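Local coordinates for titin (Homo sapiens, PDB 5JDD), which is a giant muscle protein, represented here by a tandem of three I-band immunoglobulin domains that probably forms part of its elastic chain, at residues A[15-20]-A[88-93]; A[115-120]-A[141-146]; A[182-187]-A[197-202]. One frame throughout, in Å; residues are numbered along the deposited sequence. Where two conformers were deposited one is given.

Contact 1 of 3, residues A[15-20]-A[88-93]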
ATOM      1  N   ALA A  15      22.492   4.128  13.740  1.00 10.00           N
ATOM      2  CA  ALA A  15      21.824   5.204  13.033  1.00 10.41           C
ATOM      3  C   ALA A  15      21.297   4.735  11.689  1.00 10.79           C
ATOM      4  O   ALA A  15      21.786   3.753  11.115  1.00 13.79           O
ATOM      5  CB  ALA A  15      22.774   6.377  12.833  1.00 13.00           C
ATOM      6  N   LEU A  16      20.299   5.449  11.187  1.00 10.64           N
ATOM      7  CA  LEU A  16      19.727   5.167   9.884  1.00  9.65           C
ATOM      8  C   LEU A  16      20.666   5.577   8.762  1.00 11.45           C
ATOM      9  O   LEU A  16      21.391   6.569   8.874  1.00 11.73           O
ATOM     10  CB  LEU A  16      18.389   5.891   9.735  1.00 13.81           C
ATOM     11  CG  LEU A  16      17.215   5.089  10.282  1.00 17.15           C
ATOM     12  CD1 LEU A  16      16.017   5.981  10.571  1.00 27.40           C
ATOM     13  CD2 LEU A  16      16.844   4.017   9.269  1.00 15.28           C
ATOM     14  N   GLU A  17      20.644   4.804   7.683  1.00 12.44           N
ATOM     15  CA  GLU A  17      21.351   5.160   6.465  1.00 10.17           C
ATOM     16  C   GLU A  17      21.034   6.616   6.106  1.00 11.77           C
ATOM     17  O   GLU A  17      19.894   7.074   6.296  1.00 13.92           O
ATOM     18  CB  GLU A  17      20.928   4.208   5.339  1.00 14.40           C
ATOM     19  CG  GLU A  17      21.663   4.412   4.028  1.00 17.43           C
ATOM     20  CD  GLU A  17      21.432   3.294   3.023  1.00 22.08           C
ATOM     21  OE1 GLU A  17      20.668   2.341   3.314  1.00 17.35           O
ATOM     22  OE2 GLU A  17      22.035   3.370   1.930  1.00 21.01           O
ATOM     23  N   ASN A  18      22.060   7.333   5.638  1.00 13.14           N
ATOM     24  CA  ASN A  18      21.991   8.755   5.255  1.00 13.49           C
ATOM     25  C   ASN A  18      22.065   9.741   6.439  1.00 13.24           C
ATOM     26  O   ASN A  18      22.103  10.951   6.230  1.00 16.09           O
ATOM     27  CB  ASN A  18      20.799   9.063   4.328  1.00 14.41           C
ATOM     28  CG  ASN A  18      20.771   8.179   3.091  1.00 24.72           C
ATOM     29  OD1 ASN A  18      19.791   7.470   2.842  1.00 27.30           O
ATOM     30  ND2 ASN A  18      21.848   8.212   2.313  1.00 28.35           N
ATOM     31  N   ALA A  19      22.121   9.232   7.668  1.00 11.77           N
ATOM     32  CA  ALA A  19      22.304  10.107   8.828  1.00 11.47           C
ATOM     33  C   ALA A  19      23.729  10.634   8.898  1.00 14.38           C
ATOM     34  O   ALA A  19      24.645  10.088   8.273  1.00 13.78           O
ATOM     35  CB  ALA A  19      21.961   9.387  10.125  1.00 14.39           C
ATOM     36  N   THR A  20      23.912  11.688   9.686  1.00 11.45           N
ATOM     37  CA  THR A  20      25.242  12.155  10.042  1.00 12.81           C
ATOM     38  C   THR A  20      25.465  11.815  11.509  1.00 13.71           C
ATOM     39  O   THR A  20      24.626  12.134  12.364  1.00 17.02           O
ATOM     40  CB  THR A  20      25.377  13.660   9.816  1.00 15.53           C
ATOM     41  OG1 THR A  20      25.329  13.920   8.408  1.00 18.44           O
ATOM     42  CG2 THR A  20      26.703  14.175  10.386  1.00 18.49           C
ATOM     43  N   VAL A  88      24.661   0.508  10.945  1.00 11.12           N
ATOM     44  CA  VAL A  88      23.820   1.274  10.026  1.00 12.06           C
ATOM     45  C   VAL A  88      22.508   0.543   9.818  1.00 15.25           C
ATOM     46  O   VAL A  88      22.485  -0.540   9.235  1.00 16.33           O
ATOM     47  CB  VAL A  88      24.519   1.479   8.669  1.00 11.06           C
ATOM     48  CG1 VAL A  88      23.642   2.299   7.720  1.00 12.12           C
ATOM     49  CG2 VAL A  88      25.871   2.162   8.851  1.00 14.20           C
ATOM     50  N   GLU A  89      21.408   1.116  10.303  1.00 13.75           N
ATOM     51  CA  GLU A  89      20.104   0.520  10.051  1.00 11.93           C
ATOM     52  C   GLU A  89      19.673   0.903   8.637  1.00 12.13           C
ATOM     53  O   GLU A  89      19.885   2.039   8.205  1.00 15.15           O
ATOM     54  CB  GLU A  89      19.064   0.940  11.107  1.00 14.14           C
ATOM     55  CG  GLU A  89      19.375   0.385  12.503  1.00 17.83           C
ATOM     56  CD  GLU A  89      18.223   0.503  13.491  1.00 24.18           C
ATOM     57  OE1 GLU A  89      17.175   1.092  13.151  1.00 21.95           O
ATOM     58  OE2 GLU A  89      18.376   0.006  14.631  1.00 25.48           O
ATOM     59  N   THR A  90      19.116  -0.047   7.898  1.00 12.62           N
ATOM     60  CA  THR A  90      18.599   0.238   6.577  1.00 14.46           C
ATOM     61  C   THR A  90      17.095   0.040   6.583  1.00 13.62           C
ATOM     62  O   THR A  90      16.570  -0.754   7.370  1.00 17.05           O
ATOM     63  CB  THR A  90      19.219  -0.685   5.520  1.00 24.96           C
ATOM     64  OG1 THR A  90      18.851  -2.041   5.809  1.00 35.16           O
ATOM     65  CG2 THR A  90      20.731  -0.549   5.514  1.00 20.85           C
ATOM     66  N   LEU A  91      16.402   0.760   5.710  1.00 12.06           N
ATOM     67  CA  LEU A  91      14.955   0.603   5.571  1.00  9.78           C
ATOM     68  C   LEU A  91      14.681  -0.702   4.853  1.00 14.45           C
ATOM     69  O   LEU A  91      15.231  -0.955   3.778  1.00 17.39           O
ATOM     70  CB  LEU A  91      14.377   1.747   4.755  1.00 11.67           C
ATOM     71  CG  LEU A  91      14.570   3.161   5.308  1.00 13.22           C
ATOM     72  CD1 LEU A  91      13.971   4.201   4.371  1.00 16.82           C
ATOM     73  CD2 LEU A  91      13.979   3.312   6.706  1.00 15.43           C
ATOM     74  N   HIS A  92      13.836  -1.540   5.440  1.00  9.93           N
ATOM     75  CA  HIS A  92      13.532  -2.818   4.808  1.00  9.72           C
ATOM     76  C   HIS A  92      12.137  -3.314   5.133  1.00  9.03           C
ATOM     77  O   HIS A  92      11.489  -2.842   6.070  1.00 10.29           O
ATOM     78  CB  HIS A  92      14.578  -3.876   5.199  1.00 12.06           C
ATOM     79  CG  HIS A  92      14.659  -4.141   6.673  1.00 10.57           C
ATOM     80  ND1 HIS A  92      15.447  -3.393   7.522  1.00 11.56           N
ATOM     81  CD2 HIS A  92      14.065  -5.083   7.447  1.00 12.09           C
ATOM     82  CE1 HIS A  92      15.333  -3.859   8.755  1.00 12.34           C
ATOM     83  NE2 HIS A  92      14.502  -4.886   8.736  1.00 13.88           N
ATOM     84  N   ILE A  93      11.683  -4.281   4.345  1.00  8.30           N
ATOM     85  CA  ILE A  93      10.363  -4.878   4.502  1.00  8.61           C
ATOM     86  C   ILE A  93      10.394  -5.921   5.617  1.00 10.51           C
ATOM     87  O   ILE A  93      11.309  -6.749   5.663  1.00 10.33           O
ATOM     88  CB  ILE A  93       9.934  -5.564   3.197  1.00  9.06           C
ATOM     89  CG1 ILE A  93       9.873  -4.557   2.037  1.00 12.50           C
ATOM     90  CG2 ILE A  93       8.591  -6.263   3.366  1.00  8.97           C
ATOM     91  CD1 ILE A  93       8.858  -3.446   2.230  1.00 14.23           C
TER
HETATM   92  O   HOH W   1      17.985   2.315   3.900  1.00 16.59           O
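The carbonyl oxygen of Ala15 takes the backbone N-H of Glu89, with Ala15 O and Glu89 N 2.8 Å apart, and the CA-H of Val88 also leans on it. One step on, Glu89 O receives Glu17 N at 2.9 Å and is touched by the CA-H of Leu16. These two bonds bracket Leu16 and form the last rungs of a parallel ladder between strands 13-16 and 80-89. In the I-set immunoglobulin fold this is the pairing of A' with G at the end of the domain. Beyond it the chains part: Leu16 to Ala19 make a type II turn, while Thr90 to Ile93 lead into the next domain.

Side chains extend the contact past the ladder. Glu17 CB lies beside Val88 CG1. From there the Glu17 chain runs out extended, CG anti to its own N (chi1 -176°), which brings Glu17 OE1 to 3.6 Å from Thr90 CG2. Glu17 OE1 accepts from a water 2.7 Å away, and this water in turn accepts from Leu91 N at 2.9 Å, tying turn to linker. Leu16 and Leu91 cross at about a right angle, with Leu16 CD2 and Leu91 CD2 3.9 Å apart, and both touch His116 of the following domain. The carboxylate of Glu89 is held by the same histidine.

Contact 2 of 3, residues A[115-120]-A[141-146]; sequences SHFNVP and QGKLHQ
Lys143 lays its aliphatic chain over one face of the Phe117 ring, a CH-pi contact in which Lys143 CG sits 3.9 Å from the ring centroid and 4° off the normal. Lys143 CD follows over the same face, 3.8 Å from Phe117 CZ. A bend at chi2 and chi3 then carries Lys143 CE on to Ser115 O, 3.6 Å away. Phe117 CE1 also meets Gly142 CA obliquely at 3.7 Å.

Gly142 and Lys143 are the central residues of the type II' turn joining strands 136-141 and 144-149, the D-E hairpin of the I-set domain; residues 115-120 belong to its B-C loop, at the end facing the preceding domain.

At the edge of the His145 ring, near its plane, His145 CE1 lies 3.1 Å from Val119 O. His145 NE2 is too badly angled to bond that oxygen and instead hydrogen-bonds a water at 3.0 Å.

No direct hydrogen bond links the two segments, but two waters bridge them. The molecule at His145 NE2 donates to His116 O and Gly142 O and accepts from Val119 N. A second water takes the N-H of Asn118 and donates to Gly142 O at 2.7 Å, so two waters grip that one carbonyl oxygen.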
ATOM      1  N   SER A 115      10.402  -1.519   8.357  1.00  8.28           N
ATOM      2  CA  SER A 115      11.290  -1.592   9.513  1.00  7.35           C
ATOM      3  C   SER A 115      11.270  -0.361  10.417  1.00  8.99           C
ATOM      4  O   SER A 115      11.659  -0.434  11.587  1.00 10.08           O
ATOM      5  CB  SER A 115      12.714  -1.831   9.022  1.00  9.77           C
ATOM      6  OG  SER A 115      13.092  -0.824   8.098  1.00  9.39           O
ATOM      7  N   HIS A 116      10.849   0.776   9.869  1.00  8.82           N
ATOM      8  CA  HIS A 116      10.944   2.049  10.578  1.00  8.66           C
ATOM      9  C   HIS A 116       9.709   2.915  10.398  1.00  9.20           C
ATOM     10  O   HIS A 116       8.993   2.804   9.401  1.00  9.60           O
ATOM     11  CB  HIS A 116      12.173   2.825  10.088  1.00 11.12           C
ATOM     12  CG  HIS A 116      13.466   2.177  10.450  1.00 11.43           C
ATOM     13  ND1 HIS A 116      14.030   1.166   9.699  1.00 10.53           N
ATOM     14  CD2 HIS A 116      14.299   2.378  11.497  1.00 11.36           C
ATOM     15  CE1 HIS A 116      15.158   0.777  10.270  1.00 11.07           C
ATOM     16  NE2 HIS A 116      15.341   1.496  11.364  1.00 12.68           N
ATOM     17  N   PHE A 117       9.453   3.772  11.377  1.00 10.17           N
ATOM     18  CA  PHE A 117       8.420   4.785  11.240  1.00  8.13           C
ATOM     19  C   PHE A 117       8.845   5.859  10.249  1.00 10.02           C
ATOM     20  O   PHE A 117      10.037   6.053   9.983  1.00 12.31           O
ATOM     21  CB  PHE A 117       8.122   5.425  12.602  1.00 10.94           C
ATOM     22  CG  PHE A 117       7.469   4.485  13.568  1.00  9.71           C
ATOM     23  CD1 PHE A 117       6.087   4.344  13.591  1.00 10.05           C
ATOM     24  CD2 PHE A 117       8.239   3.719  14.439  1.00 11.50           C
ATOM     25  CE1 PHE A 117       5.480   3.453  14.473  1.00 11.75           C
ATOM     26  CE2 PHE A 117       7.637   2.825  15.323  1.00 10.79           C
ATOM     27  CZ  PHE A 117       6.256   2.697  15.344  1.00 11.49           C
ATOM     28  N   ASN A 118       7.844   6.544   9.700  1.00 11.81           N
ATOM     29  CA  ASN A 118       8.040   7.688   8.807  1.00 11.61           C
ATOM     30  C   ASN A 118       8.708   7.352   7.470  1.00 11.71           C
ATOM     31  O   ASN A 118       9.374   8.186   6.858  1.00 15.77           O
ATOM     32  CB  ASN A 118       8.740   8.832   9.545  1.00 16.53           C
ATOM     33  CG  ASN A 118       7.955   9.282  10.756  1.00 15.53           C
ATOM     34  OD1 ASN A 118       6.735   9.465  10.682  1.00 18.85           O
ATOM     35  ND2 ASN A 118       8.633   9.416  11.887  1.00 17.21           N
ATOM     36  N   VAL A 119       8.499   6.126   7.005  1.00 10.74           N
ATOM     37  CA  VAL A 119       8.875   5.771   5.641  1.00 12.32           C
ATOM     38  C   VAL A 119       7.792   6.327   4.727  1.00 12.98           C
ATOM     39  O   VAL A 119       6.613   6.079   4.956  1.00 12.90           O
ATOM     40  CB  VAL A 119       8.968   4.243   5.451  1.00 10.77           C
ATOM     41  CG1 VAL A 119       9.157   3.891   3.980  1.00 13.53           C
ATOM     42  CG2 VAL A 119      10.111   3.682   6.283  1.00 11.08           C
ATOM     43  N   PRO A 120       8.179   7.108   3.706  1.00 11.32           N
ATOM     44  CA  PRO A 120       7.134   7.659   2.832  1.00 11.79           C
ATOM     45  C   PRO A 120       6.435   6.587   2.007  1.00 11.68           C
ATOM     46  O   PRO A 120       7.026   5.571   1.641  1.00 13.54           O
ATOM     47  CB  PRO A 120       7.899   8.614   1.911  1.00 15.45           C
ATOM     48  CG  PRO A 120       9.315   8.142   1.948  1.00 20.36           C
ATOM     49  CD  PRO A 120       9.534   7.511   3.292  1.00 12.27           C
ATOM     50  N   GLN A 141      -0.047   3.541   8.662  1.00 11.70           N
ATOM     51  CA  GLN A 141      -0.382   3.395  10.069  1.00 12.27           C
ATOM     52  C   GLN A 141       0.865   2.940  10.809  1.00 10.15           C
ATOM     53  O   GLN A 141       1.074   1.740  11.032  1.00 12.42           O
ATOM     54  CB  GLN A 141      -1.549   2.419  10.256  1.00 15.45           C
ATOM     55  CG  GLN A 141      -2.849   2.939   9.626  1.00 18.72           C
ATOM     56  CD  GLN A 141      -4.049   2.046   9.871  1.00 34.57           C
ATOM     57  OE1 GLN A 141      -4.044   1.202  10.766  1.00 42.09           O
ATOM     58  NE2 GLN A 141      -5.094   2.240   9.076  1.00 30.71           N
ATOM     59  N   GLY A 142       1.703   3.902  11.184  1.00 10.34           N
ATOM     60  CA  GLY A 142       2.972   3.576  11.821  1.00  9.55           C
ATOM     61  C   GLY A 142       3.948   2.911  10.864  1.00 10.54           C
ATOM     62  O   GLY A 142       4.458   3.552   9.948  1.00 11.06           O
ATOM     63  N   LYS A 143       4.212   1.627  11.091  1.00  9.97           N
ATOM     64  CA  LYS A 143       5.070   0.847  10.204  1.00  8.15           C
ATOM     65  C   LYS A 143       4.263   0.056   9.179  1.00 10.61           C
ATOM     66  O   LYS A 143       4.844  -0.654   8.363  1.00 10.41           O
ATOM     67  CB  LYS A 143       5.965  -0.096  11.011  1.00 10.07           C
ATOM     68  CG  LYS A 143       6.922   0.607  11.939  1.00 11.87           C
ATOM     69  CD  LYS A 143       7.094  -0.260  13.183  1.00 28.10           C
ATOM     70  CE  LYS A 143       8.519  -0.625  13.438  1.00 33.21           C
ATOM     71  NZ  LYS A 143       8.602  -1.526  14.634  1.00 18.19           N
ATOM     72  N   LEU A 144       2.938   0.174   9.232  1.00 10.35           N
ATOM     73  CA  LEU A 144       2.051  -0.519   8.296  1.00  9.22           C
ATOM     74  C   LEU A 144       1.705   0.384   7.117  1.00 10.41           C
ATOM     75  O   LEU A 144       1.308   1.534   7.292  1.00 11.77           O
ATOM     76  CB  LEU A 144       0.762  -0.963   9.002  1.00 10.26           C
ATOM     77  CG  LEU A 144      -0.326  -1.645   8.162  1.00 17.29           C
ATOM     78  CD1 LEU A 144       0.065  -3.058   7.809  1.00 19.00           C
ATOM     79  CD2 LEU A 144      -1.668  -1.645   8.891  1.00 24.24           C
ATOM     80  N   HIS A 145       1.843  -0.147   5.911  1.00  8.19           N
ATOM     81  CA  HIS A 145       1.508   0.594   4.705  1.00  6.94           C
ATOM     82  C   HIS A 145       0.454  -0.149   3.922  1.00  8.89           C
ATOM     83  O   HIS A 145       0.576  -1.349   3.692  1.00 10.54           O
ATOM     84  CB  HIS A 145       2.755   0.805   3.850  1.00  8.54           C
ATOM     85  CG  HIS A 145       3.683   1.827   4.418  1.00  7.20           C
ATOM     86  ND1 HIS A 145       3.671   3.144   4.016  1.00 10.84           N
ATOM     87  CD2 HIS A 145       4.610   1.740   5.407  1.00  8.56           C
ATOM     88  CE1 HIS A 145       4.569   3.820   4.713  1.00  9.64           C
ATOM     89  NE2 HIS A 145       5.154   2.988   5.558  1.00 10.91           N
ATOM     90  N   GLN A 146      -0.584   0.573   3.507  1.00  9.14           N
ATOM     91  CA  GLN A 146      -1.711  -0.049   2.827  0.50  7.60           C
ATOM     92  C   GLN A 146      -2.096   0.684   1.543  1.00  8.03           C
ATOM     93  O   GLN A 146      -2.050   1.918   1.471  1.00 10.08           O
ATOM     94  CB  GLN A 146      -2.912  -0.120   3.779  0.50 11.17           C
ATOM     95  CG  GLN A 146      -4.125  -0.833   3.216  0.50 12.72           C
ATOM     96  CD  GLN A 146      -5.289  -0.843   4.186  0.50 15.42           C
ATOM     97  OE1 GLN A 146      -5.436   0.062   5.009  0.50 21.10           O
ATOM     98  NE2 GLN A 146      -6.124  -1.868   4.096  0.50 18.00           N
TER
HETATM   99  O   HOH W   2       6.676   3.777   8.058  1.00  9.45           O
HETATM  100  O   HOH W   3       5.069   6.186  10.201  1.00 15.29           O

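Contact 3 of 3, residues A[182-187]-A[197-202]; sequences SMLKDI and FEVTVN
Ile187 drives its CD1 methyl onto the Phe197 ring, with Ile187 CD1 3.6 Å from the centroid and 11° off the normal, a CH-pi contact over the middle of one face. It belongs to the A-A' kink of an I-set immunoglobulin domain: strand 180-182 pairs antiparallel with strand 195-201 (B) in one sheet, and after the loop the chain crosses to strand 254-263 (G) of the other sheet as A' strand 187-190.

The Phe197 ring is hemmed in on more than its face. At its edge, near the ring plane, Lys185 O comes within 3.4 Å of Phe197 CE1, and beyond the two segments the ring meets that of Tyr247 and the side chain of Trp210. Leu184 is the next bump. Its CG lies beside its own backbone N (chi1 -74°), and the branch sets Leu184 CD2 against Phe197, 3.7 Å from Phe197 CB. Val199 appears to wall the other side of this hollow, its side chain crossing that of Leu184 at a slant, but it was modelled in two conformers and the closeness of the fit is uncertain. Leu184 also touches Trp210 and Ala258, so this knob reaches the filling between the sheets.

At the other end the strands close up on a hydrogen-bonded pair, Ser182 with Thr200. Thr200 N bonds to Ser182 O at 3.0 Å; Ser182 N returns a bond to Thr200 O. On the outer side Ser182 CB rests 3.7 Å from Thr200 CB, and Thr200 OG1 bonds to Thr231 OG1. Where the backbones separate, waters fill in. One accepts from Ser182 OG and donates to Met183 O and Glu198 O; another accepts from both Lys185 N and Glu198 N, each 3.1 Å away.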
ATOM      1  N   SER A 182     -28.159 -17.799 -11.903  1.00 10.22           N
ATOM      2  CA  SER A 182     -29.559 -17.962 -12.279  1.00 11.50           C
ATOM      3  C   SER A 182     -29.979 -16.718 -13.032  1.00 10.35           C
ATOM      4  O   SER A 182     -30.052 -15.629 -12.456  1.00 11.26           O
ATOM      5  CB  SER A 182     -30.440 -18.141 -11.046  1.00 14.36           C
ATOM      6  OG  SER A 182     -31.745 -18.545 -11.429  1.00 20.87           O
ATOM      7  N   MET A 183     -30.253 -16.879 -14.322  1.00 12.25           N
ATOM      8  CA  MET A 183     -30.573 -15.750 -15.185  0.50 11.16           C
ATOM      9  C   MET A 183     -32.011 -15.274 -15.021  1.00 12.08           C
ATOM     10  O   MET A 183     -32.860 -15.984 -14.466  1.00 13.07           O
ATOM     11  CB  MET A 183     -30.333 -16.125 -16.646  0.50 12.24           C
ATOM     12  CG  MET A 183     -28.876 -16.348 -16.981  0.50 18.27           C
ATOM     13  SD  MET A 183     -28.660 -17.243 -18.525  0.50 21.72           S
ATOM     14  CE  MET A 183     -26.872 -17.236 -18.647  0.50 28.89           C
ATOM     15  N   LEU A 184     -32.280 -14.063 -15.505  1.00 10.79           N
ATOM     16  CA  LEU A 184     -33.644 -13.536 -15.541  1.00 10.47           C
ATOM     17  C   LEU A 184     -34.515 -14.416 -16.420  1.00  9.62           C
ATOM     18  O   LEU A 184     -34.066 -14.938 -17.452  1.00 13.94           O
ATOM     19  CB  LEU A 184     -33.661 -12.130 -16.142  1.00 11.90           C
ATOM     20  CG  LEU A 184     -33.141 -10.989 -15.279  1.00 13.28           C
ATOM     21  CD1 LEU A 184     -33.204  -9.660 -16.041  1.00 13.56           C
ATOM     22  CD2 LEU A 184     -33.958 -10.901 -13.994  1.00 14.29           C
ATOM     23  N   LYS A 185     -35.763 -14.590 -16.006  1.00 11.86           N
ATOM     24  CA  LYS A 185     -36.764 -15.213 -16.862  1.00 14.38           C
ATOM     25  C   LYS A 185     -37.849 -14.212 -17.210  1.00 14.44           C
ATOM     26  O   LYS A 185     -38.120 -13.276 -16.438  1.00 14.20           O
ATOM     27  CB  LYS A 185     -37.380 -16.439 -16.186  1.00 18.80           C
ATOM     28  CG  LYS A 185     -38.061 -16.151 -14.864  1.00 30.91           C
ATOM     29  CD  LYS A 185     -38.608 -17.442 -14.255  1.00 37.87           C
ATOM     30  CE  LYS A 185     -39.263 -17.196 -12.905  1.00 41.31           C
ATOM     31  NZ  LYS A 185     -40.146 -18.345 -12.542  1.00 49.30           N
ATOM     32  N   ASP A 186     -38.466 -14.412 -18.369  1.00 12.23           N
ATOM     33  CA  ASP A 186     -39.587 -13.578 -18.779  1.00 12.30           C
ATOM     34  C   ASP A 186     -40.683 -13.650 -17.732  1.00 13.80           C
ATOM     35  O   ASP A 186     -40.854 -14.677 -17.050  1.00 13.57           O
ATOM     36  CB  ASP A 186     -40.185 -14.071 -20.092  1.00 10.51           C
ATOM     37  CG  ASP A 186     -39.343 -13.748 -21.297  1.00 14.32           C
ATOM     38  OD1 ASP A 186     -38.344 -13.006 -21.193  1.00 14.04           O
ATOM     39  OD2 ASP A 186     -39.704 -14.250 -22.381  1.00 21.30           O
ATOM     40  N   ILE A 187     -41.427 -12.556 -17.612  1.00 10.76           N
ATOM     41  CA  ILE A 187     -42.597 -12.520 -16.753  1.00  9.19           C
ATOM     42  C   ILE A 187     -43.810 -12.193 -17.595  1.00 10.91           C
ATOM     43  O   ILE A 187     -43.819 -11.223 -18.357  1.00 12.02           O
ATOM     44  CB  ILE A 187     -42.440 -11.496 -15.613  1.00 10.50           C
ATOM     45  CG1 ILE A 187     -41.308 -11.945 -14.678  1.00 12.45           C
ATOM     46  CG2 ILE A 187     -43.734 -11.357 -14.835  1.00 12.38           C
ATOM     47  CD1 ILE A 187     -40.947 -10.932 -13.582  1.00 14.10           C
ATOM     48  N   PHE A 197     -38.639  -9.588 -10.856  1.00  8.36           N
ATOM     49  CA  PHE A 197     -37.528 -10.207 -11.575  1.00  9.38           C
ATOM     50  C   PHE A 197     -36.459 -10.579 -10.558  1.00 11.24           C
ATOM     51  O   PHE A 197     -36.256  -9.842  -9.594  1.00 11.00           O
ATOM     52  CB  PHE A 197     -36.909  -9.223 -12.570  1.00 10.37           C
ATOM     53  CG  PHE A 197     -37.695  -9.045 -13.847  1.00  8.87           C
ATOM     54  CD1 PHE A 197     -37.686 -10.033 -14.823  1.00  9.75           C
ATOM     55  CD2 PHE A 197     -38.410  -7.876 -14.084  1.00  9.01           C
ATOM     56  CE1 PHE A 197     -38.395  -9.873 -16.003  1.00  9.82           C
ATOM     57  CE2 PHE A 197     -39.121  -7.706 -15.261  1.00 11.03           C
ATOM     58  CZ  PHE A 197     -39.107  -8.701 -16.226  1.00 11.45           C
ATOM     59  N   GLU A 198     -35.781 -11.705 -10.762  1.00 11.24           N
ATOM     60  CA  GLU A 198     -34.715 -12.150  -9.853  1.00 11.60           C
ATOM     61  C   GLU A 198     -33.531 -12.735 -10.617  1.00 10.40           C
ATOM     62  O   GLU A 198     -33.717 -13.473 -11.587  1.00 13.61           O
ATOM     63  CB  GLU A 198     -35.237 -13.221  -8.891  1.00 14.23           C
ATOM     64  CG  GLU A 198     -36.435 -12.819  -8.055  1.00 26.75           C
ATOM     65  CD  GLU A 198     -36.904 -13.937  -7.143  1.00 46.34           C
ATOM     66  OE1 GLU A 198     -36.353 -14.066  -6.029  1.00 55.29           O
ATOM     67  OE2 GLU A 198     -37.820 -14.690  -7.543  1.00 52.08           O
ATOM     68  N   VAL A 199     -32.323 -12.383 -10.176  1.00 10.06           N
ATOM     69  CA  VAL A 199     -31.103 -13.008 -10.680  0.61 10.03           C
ATOM     70  C   VAL A 199     -30.275 -13.463  -9.507  1.00 12.03           C
ATOM     71  O   VAL A 199     -30.365 -12.907  -8.416  1.00 12.97           O
ATOM     72  CB  VAL A 199     -30.199 -12.049 -11.479  0.61 19.08           C
ATOM     73  CG1 VAL A 199     -30.769 -11.769 -12.824  0.61 20.97           C
ATOM     74  CG2 VAL A 199     -29.966 -10.758 -10.708  0.61 16.39           C
ATOM     75  N   THR A 200     -29.478 -14.499  -9.722  1.00 10.11           N
ATOM     76  CA  THR A 200     -28.528 -14.922  -8.704  1.00 10.70           C
ATOM     77  C   THR A 200     -27.139 -14.818  -9.301  1.00  8.93           C
ATOM     78  O   THR A 200     -26.937 -15.163 -10.471  1.00 10.15           O
ATOM     79  CB  THR A 200     -28.806 -16.350  -8.209  1.00 11.45           C
ATOM     80  OG1 THR A 200     -30.161 -16.421  -7.739  1.00 14.71           O
ATOM     81  CG2 THR A 200     -27.861 -16.710  -7.068  1.00 13.58           C
ATOM     82  N   VAL A 201     -26.201 -14.291  -8.521  1.00 10.00           N
ATOM     83  CA  VAL A 201     -24.808 -14.145  -8.961  1.00 10.19           C
ATOM     84  C   VAL A 201     -23.886 -15.002  -8.104  1.00  9.21           C
ATOM     85  O   VAL A 201     -24.320 -15.588  -7.109  1.00 12.80           O
ATOM     86  CB  VAL A 201     -24.336 -12.679  -8.919  1.00  9.14           C
ATOM     87  CG1 VAL A 201     -25.139 -11.829  -9.906  1.00  9.47           C
ATOM     88  CG2 VAL A 201     -24.459 -12.107  -7.504  1.00  9.57           C
ATOM     89  N   ASN A 202     -22.612 -15.080  -8.478  1.00 10.69           N
ATOM     90  CA  ASN A 202     -21.673 -15.936  -7.753  1.00  8.73           C
ATOM     91  C   ASN A 202     -20.947 -15.302  -6.562  1.00 12.04           C
ATOM     92  O   ASN A 202     -20.339 -16.011  -5.763  1.00 16.57           O
ATOM     93  CB  ASN A 202     -20.664 -16.581  -8.720  1.00 11.86           C
ATOM     94  CG  ASN A 202     -19.817 -15.561  -9.480  1.00  9.60           C
ATOM     95  OD1 ASN A 202     -20.173 -14.386  -9.600  1.00 12.21           O
ATOM     96  ND2 ASN A 202     -18.696 -16.026 -10.022  1.00 12.34           N
TER
HETATM   97  O   HOH W   4     -33.355 -16.407 -11.635  1.00 25.86           O
HETATM   98  O   HOH W   5     -36.521 -13.442 -13.197  1.00 25.16           O

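In the fold
The contacts follow one another along the chain, each closing before the next opens. Contact 1 ends the A'-G ladder of the first immunoglobulin domain and runs into the linker; contact 2 lies in the loops of the second domain that face it, with centres 14 Å apart. The two touch directly, His92 N meeting Ser115 OG among other pairs, so together they make part of the first interdomain junction. Contact 3, in the third domain, joins the end of strand 180-182 and the loop after it to strand 195-201, its centre 46 Å from that of contact 2 and 59 Å from that of contact 1. This spacing reflects an extended three-domain tandem, consistent with a chain that bears tension.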